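Local coordinates for protein putative ATP binding component of ABC-transporter (Escherichia coli, PDB 2R5O) that probably binds the O-antigen polysaccharide through this C-terminal, immunoglobulin-like domain of Wzt, for export by the ABC transporter to which it belongs, at residues V79-P89 with E114-D122. Residues are numbered along the deposited sequence; the frame is centred on the assembly and turned at random.
Sequences VFEYDFDCVVP and ENISVSRGD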
ATOM      1  N   VAL A  79     -27.100 -11.749   9.278  1.00 14.40           N
ATOM      2  CA  VAL A  79     -28.531 -12.050   9.287  1.00 14.83           C
ATOM      3  C   VAL A  79     -29.309 -10.739   9.233  1.00 15.41           C
ATOM      4  O   VAL A  79     -29.005  -9.807   9.960  1.00 15.78           O
ATOM      5  CB  VAL A  79     -28.942 -12.936  10.503  1.00 15.32           C
ATOM      6  CG1 VAL A  79     -28.632 -12.300  11.875  1.00 16.23           C
ATOM      7  CG2 VAL A  79     -30.437 -13.279  10.431  1.00 15.61           C
ATOM      8  N   PHE A  80     -30.291 -10.674   8.337  1.00 15.93           N
ATOM      9  CA  PHE A  80     -31.103  -9.475   8.107  1.00 16.15           C
ATOM     10  C   PHE A  80     -32.462  -9.623   8.764  1.00 16.65           C
ATOM     11  O   PHE A  80     -33.112 -10.647   8.610  1.00 16.83           O
ATOM     12  CB  PHE A  80     -31.233  -9.223   6.612  1.00 15.94           C
ATOM     13  CG  PHE A  80     -29.905  -8.923   5.965  1.00 15.69           C
ATOM     14  CD1 PHE A  80     -29.418  -7.620   5.939  1.00 15.00           C
ATOM     15  CD2 PHE A  80     -29.126  -9.929   5.449  1.00 15.97           C
ATOM     16  CE1 PHE A  80     -28.196  -7.333   5.379  1.00 14.86           C
ATOM     17  CE2 PHE A  80     -27.898  -9.648   4.885  1.00 16.02           C
ATOM     18  CZ  PHE A  80     -27.439  -8.344   4.841  1.00 15.24           C
ATOM     19  N   GLU A  81     -32.853  -8.607   9.528  1.00 16.49           N
ATOM     20  CA  GLU A  81     -34.123  -8.623  10.268  1.00 17.31           C
ATOM     21  C   GLU A  81     -35.284  -8.030   9.453  1.00 16.81           C
ATOM     22  O   GLU A  81     -36.445  -8.249   9.800  1.00 17.38           O
ATOM     23  CB  GLU A  81     -33.940  -7.929  11.622  0.65 17.76           C
ATOM     24  CG  GLU A  81     -33.194  -8.827  12.647  0.65 21.33           C
ATOM     25  CD  GLU A  81     -31.740  -8.462  12.894  0.65 24.49           C
ATOM     26  OE1 GLU A  81     -30.843  -9.104  12.294  0.65 23.62           O
ATOM     27  OE2 GLU A  81     -31.488  -7.557  13.722  0.65 26.29           O
ATOM     28  N   TYR A  82     -34.972  -7.312   8.377  1.00 16.98           N
ATOM     29  CA  TYR A  82     -35.965  -6.663   7.519  1.00 17.60           C
ATOM     30  C   TYR A  82     -35.588  -6.885   6.052  1.00 17.48           C
ATOM     31  O   TYR A  82     -34.440  -7.243   5.747  1.00 17.98           O
ATOM     32  CB  TYR A  82     -36.001  -5.160   7.814  1.00 17.63           C
ATOM     33  CG  TYR A  82     -36.329  -4.828   9.246  1.00 19.26           C
ATOM     34  CD1 TYR A  82     -37.645  -4.804   9.673  1.00 20.83           C
ATOM     35  CD2 TYR A  82     -35.337  -4.526  10.176  1.00 20.82           C
ATOM     36  CE1 TYR A  82     -37.968  -4.514  10.980  1.00 20.65           C
ATOM     37  CE2 TYR A  82     -35.662  -4.227  11.499  1.00 20.95           C
ATOM     38  CZ  TYR A  82     -36.976  -4.216  11.886  1.00 21.15           C
ATOM     39  OH  TYR A  82     -37.317  -3.925  13.184  1.00 21.54           O
ATOM     40  N   ASP A  83     -36.530  -6.643   5.148  1.00 17.45           N
ATOM     41  CA  ASP A  83     -36.210  -6.492   3.730  1.00 18.19           C
ATOM     42  C   ASP A  83     -35.379  -5.225   3.542  1.00 17.95           C
ATOM     43  O   ASP A  83     -35.701  -4.199   4.146  1.00 18.85           O
ATOM     44  CB  ASP A  83     -37.481  -6.312   2.887  1.00 18.08           C
ATOM     45  CG  ASP A  83     -38.392  -7.505   2.911  1.00 19.71           C
ATOM     46  OD1 ASP A  83     -38.024  -8.582   3.411  1.00 20.20           O
ATOM     47  OD2 ASP A  83     -39.525  -7.349   2.409  1.00 19.42           O
ATOM     48  N   PHE A  84     -34.365  -5.280   2.671  1.00 18.02           N
ATOM     49  CA  PHE A  84     -33.620  -4.108   2.239  1.00 18.41           C
ATOM     50  C   PHE A  84     -33.373  -4.225   0.735  1.00 18.35           C
ATOM     51  O   PHE A  84     -32.999  -5.297   0.246  1.00 19.20           O
ATOM     52  CB  PHE A  84     -32.262  -4.027   2.940  1.00 18.23           C
ATOM     53  CG  PHE A  84     -32.328  -3.802   4.433  1.00 18.10           C
ATOM     54  CD1 PHE A  84     -32.439  -2.519   4.952  1.00 17.56           C
ATOM     55  CD2 PHE A  84     -32.210  -4.867   5.317  1.00 17.95           C
ATOM     56  CE1 PHE A  84     -32.452  -2.302   6.332  1.00 18.74           C
ATOM     57  CE2 PHE A  84     -32.238  -4.659   6.684  1.00 17.03           C
ATOM     58  CZ  PHE A  84     -32.365  -3.388   7.190  1.00 17.61           C
ATOM     59  N   ASP A  85     -33.507  -3.113   0.018  1.00 17.97           N
ATOM     60  CA  ASP A  85     -33.242  -3.090  -1.430  1.00 18.35           C
ATOM     61  C   ASP A  85     -31.757  -3.078  -1.815  1.00 17.73           C
ATOM     62  O   ASP A  85     -31.390  -3.567  -2.887  1.00 17.13           O
ATOM     63  CB  ASP A  85     -33.930  -1.888  -2.086  1.00 19.20           C
ATOM     64  CG  ASP A  85     -35.443  -1.944  -1.981  1.00 22.28           C
ATOM     65  OD1 ASP A  85     -36.020  -3.057  -1.956  1.00 24.59           O
ATOM     66  OD2 ASP A  85     -36.060  -0.856  -1.941  1.00 27.00           O
ATOM     67  N   CYS A  86     -30.903  -2.508  -0.957  1.00 16.94           N
ATOM     68  CA  CYS A  86     -29.500  -2.303  -1.286  1.00 17.34           C
ATOM     69  C   CYS A  86     -28.613  -2.357  -0.047  1.00 16.78           C
ATOM     70  O   CYS A  86     -28.478  -1.370   0.675  1.00 18.94           O
ATOM     71  CB  CYS A  86     -29.312  -0.970  -2.015  1.00 16.63           C
ATOM     72  SG  CYS A  86     -27.614  -0.615  -2.561  1.00 19.65           S
ATOM     73  N   VAL A  87     -28.039  -3.518   0.223  1.00 15.58           N
ATOM     74  CA  VAL A  87     -27.192  -3.692   1.405  1.00 14.89           C
ATOM     75  C   VAL A  87     -25.738  -3.602   0.946  1.00 14.37           C
ATOM     76  O   VAL A  87     -25.386  -4.054  -0.152  1.00 14.82           O
ATOM     77  CB  VAL A  87     -27.480  -4.977   2.198  1.00 15.22           C
ATOM     78  CG1 VAL A  87     -28.963  -5.011   2.582  1.00 15.19           C
ATOM     79  CG2 VAL A  87     -27.142  -6.252   1.406  1.00 16.11           C
ATOM     80  N   VAL A  88     -24.903  -3.036   1.806  1.00 13.94           N
ATOM     81  CA  VAL A  88     -23.559  -2.657   1.442  1.00 13.99           C
ATOM     82  C   VAL A  88     -22.625  -3.061   2.577  1.00 13.51           C
ATOM     83  O   VAL A  88     -22.476  -2.354   3.574  1.00 14.13           O
ATOM     84  CB  VAL A  88     -23.486  -1.142   1.224  1.00 14.23           C
ATOM     85  CG1 VAL A  88     -22.078  -0.718   0.872  1.00 14.46           C
ATOM     86  CG2 VAL A  88     -24.451  -0.723   0.094  1.00 15.93           C
ATOM     87  N   PRO A  89     -22.010  -4.242   2.455  1.00 13.46           N
ATOM     88  CA  PRO A  89     -20.967  -4.645   3.387  1.00 13.76           C
ATOM     89  C   PRO A  89     -19.692  -3.869   3.138  1.00 13.26           C
ATOM     90  O   PRO A  89     -19.438  -3.454   2.011  1.00 13.48           O
ATOM     91  CB  PRO A  89     -20.759  -6.120   3.085  1.00 14.03           C
ATOM     92  CG  PRO A  89     -21.211  -6.268   1.689  1.00 16.25           C
ATOM     93  CD  PRO A  89     -22.310  -5.287   1.462  1.00 13.72           C
ATOM     94  N   GLU A 114     -22.013  -4.340  -8.113  1.00 18.48           N
ATOM     95  CA  GLU A 114     -22.834  -5.063  -7.149  1.00 18.88           C
ATOM     96  C   GLU A 114     -23.986  -4.236  -6.628  1.00 19.32           C
ATOM     97  O   GLU A 114     -23.779  -3.107  -6.157  1.00 19.93           O
ATOM     98  CB  GLU A 114     -21.967  -5.453  -5.941  1.00 20.42           C
ATOM     99  CG  GLU A 114     -20.904  -6.481  -6.275  1.00 21.46           C
ATOM    100  CD  GLU A 114     -21.391  -7.915  -6.295  1.00 22.56           C
ATOM    101  OE1 GLU A 114     -22.458  -8.211  -5.713  1.00 24.45           O
ATOM    102  OE2 GLU A 114     -20.672  -8.752  -6.867  1.00 22.58           O
ATOM    103  N   ASN A 115     -25.179  -4.817  -6.697  1.00 19.36           N
ATOM    104  CA  ASN A 115     -26.341  -4.332  -5.953  1.00 19.99           C
ATOM    105  C   ASN A 115     -27.017  -5.528  -5.322  1.00 19.56           C
ATOM    106  O   ASN A 115     -27.470  -6.419  -6.024  1.00 21.33           O
ATOM    107  CB  ASN A 115     -27.346  -3.573  -6.820  1.00 21.14           C
ATOM    108  CG  ASN A 115     -28.437  -2.916  -5.984  1.00 23.57           C
ATOM    109  OD1 ASN A 115     -28.278  -1.784  -5.536  1.00 25.63           O
ATOM    110  ND2 ASN A 115     -29.525  -3.646  -5.720  1.00 26.25           N
ATOM    111  N   ILE A 116     -27.102  -5.512  -3.998  1.00 18.78           N
ATOM    112  CA  ILE A 116     -27.520  -6.659  -3.206  1.00 18.50           C
ATOM    113  C   ILE A 116     -28.816  -6.360  -2.459  1.00 17.94           C
ATOM    114  O   ILE A 116     -28.858  -5.486  -1.607  1.00 17.24           O
ATOM    115  CB  ILE A 116     -26.422  -7.042  -2.191  1.00 17.68           C
ATOM    116  CG1 ILE A 116     -25.040  -7.137  -2.884  1.00 19.04           C
ATOM    117  CG2 ILE A 116     -26.771  -8.356  -1.527  1.00 19.06           C
ATOM    118  CD1 ILE A 116     -23.868  -7.066  -1.941  1.00 20.63           C
ATOM    119  N   SER A 117     -29.869  -7.102  -2.780  1.00 18.64           N
ATOM    120  CA  SER A 117     -31.141  -7.000  -2.062  1.00 18.35           C
ATOM    121  C   SER A 117     -31.324  -8.244  -1.206  1.00 18.28           C
ATOM    122  O   SER A 117     -30.869  -9.324  -1.562  1.00 19.48           O
ATOM    123  CB  SER A 117     -32.308  -6.833  -3.026  0.65 18.90           C
ATOM    124  OG  SER A 117     -32.346  -7.926  -3.912  0.65 19.99           O
ATOM    125  N   VAL A 118     -31.998  -8.069  -0.085  1.00 17.58           N
ATOM    126  CA  VAL A 118     -32.245  -9.147   0.863  1.00 18.13           C
ATOM    127  C   VAL A 118     -33.677  -9.086   1.364  1.00 17.66           C
ATOM    128  O   VAL A 118     -34.329  -8.040   1.294  1.00 17.65           O
ATOM    129  CB  VAL A 118     -31.304  -9.093   2.081  1.00 17.81           C
ATOM    130  CG1 VAL A 118     -29.848  -9.145   1.617  1.00 19.04           C
ATOM    131  CG2 VAL A 118     -31.583  -7.876   2.931  1.00 18.49           C
ATOM    132  N   SER A 119     -34.166 -10.232   1.839  1.00 17.61           N
ATOM    133  CA  SER A 119     -35.455 -10.327   2.503  1.00 18.62           C
ATOM    134  C   SER A 119     -35.265 -10.577   3.995  1.00 18.68           C
ATOM    135  O   SER A 119     -34.262 -11.135   4.424  1.00 18.16           O
ATOM    136  CB  SER A 119     -36.277 -11.478   1.925  1.00 18.71           C
ATOM    137  OG  SER A 119     -36.452 -11.342   0.527  1.00 21.18           O
ATOM    138  N   ARG A 120     -36.274 -10.192   4.768  1.00 19.08           N
ATOM    139  CA  ARG A 120     -36.325 -10.451   6.190  1.00 19.03           C
ATOM    140  C   ARG A 120     -36.001 -11.915   6.462  1.00 18.75           C
ATOM    141  O   ARG A 120     -36.588 -12.820   5.844  1.00 19.11           O
ATOM    142  CB  ARG A 120     -37.711 -10.091   6.717  1.00 19.92           C
ATOM    143  CG  ARG A 120     -37.971 -10.465   8.144  1.00 20.87           C
ATOM    144  CD  ARG A 120     -39.215  -9.742   8.666  1.00 25.28           C
ATOM    145  NE  ARG A 120     -40.012 -10.572   9.556  1.00 29.54           N
ATOM    146  CZ  ARG A 120     -39.686 -10.884  10.809  1.00 32.21           C
ATOM    147  NH1 ARG A 120     -38.550 -10.454  11.347  1.00 33.94           N
ATOM    148  NH2 ARG A 120     -40.503 -11.642  11.526  1.00 33.61           N
ATOM    149  N   GLY A 121     -35.086 -12.144   7.404  1.00 18.58           N
ATOM    150  CA  GLY A 121     -34.659 -13.491   7.774  1.00 19.45           C
ATOM    151  C   GLY A 121     -33.488 -14.046   6.993  1.00 19.19           C
ATOM    152  O   GLY A 121     -32.920 -15.069   7.382  1.00 19.25           O
ATOM    153  N   ASP A 122     -33.119 -13.404   5.887  1.00 18.43           N
ATOM    154  CA  ASP A 122     -32.041 -13.922   5.070  1.00 18.88           C
ATOM    155  C   ASP A 122     -30.700 -13.920   5.821  1.00 18.73           C
ATOM    156  O   ASP A 122     -30.412 -13.014   6.606  1.00 18.99           O
ATOM    157  CB  ASP A 122     -31.870 -13.099   3.794  1.00 19.02           C
ATOM    158  CG  ASP A 122     -32.893 -13.397   2.727  1.00 20.48           C
ATOM    159  OD1 ASP A 122     -33.750 -14.289   2.913  1.00 21.20           O
ATOM    160  OD2 ASP A 122     -32.796 -12.710   1.677  1.00 22.49           O
TER
HETATM  161  O   HOH W   1     -25.851  -3.340  -2.678  1.00 15.46           O
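Val118 is held among three side chains of 79-89, Phe80, Phe84 and Val87. With CG1 anti to the carbonyl carbon (chi1 -58°), CG2 falls between the backbone N and the carbonyl carbon and sits over one face of the Phe80 ring as a CH-pi contact, 3.9 Å from the centroid and displaced toward the rim. The same methyl meets the Phe84 ring in plane at its edge, 3.9 Å from CD2, and also touches Val87 CG1. Farther along, Ile116 crosses Val87 at about a right angle, their CG2 methyls 3.6 Å apart, and its CD1 reaches toward Pro89 CD, beside Phe184 of the second subunit. Reciprocal backbone hydrogen bonds pair Phe84 with Val118 in antiparallel fashion, and water 1 bridges Val87 O and Ile116 N. Ser119 to Asp122 form a type II turn. Asp83 OD1 accepts Arg120 N at 2.7 Å, nearly along its C-O axis, whereas Gly121 N donates a hydrogen bond to Phe80 O, and Phe80 N donates one to Asp122 O. Asp122 OD2 takes Ser119 N from above the carboxylate plane and forms a salt bridge with Arg124. The contact thus joins both sheets through apolar side chains, with carboxylates fixing the turn and Tyr82 O buried without a polar partner.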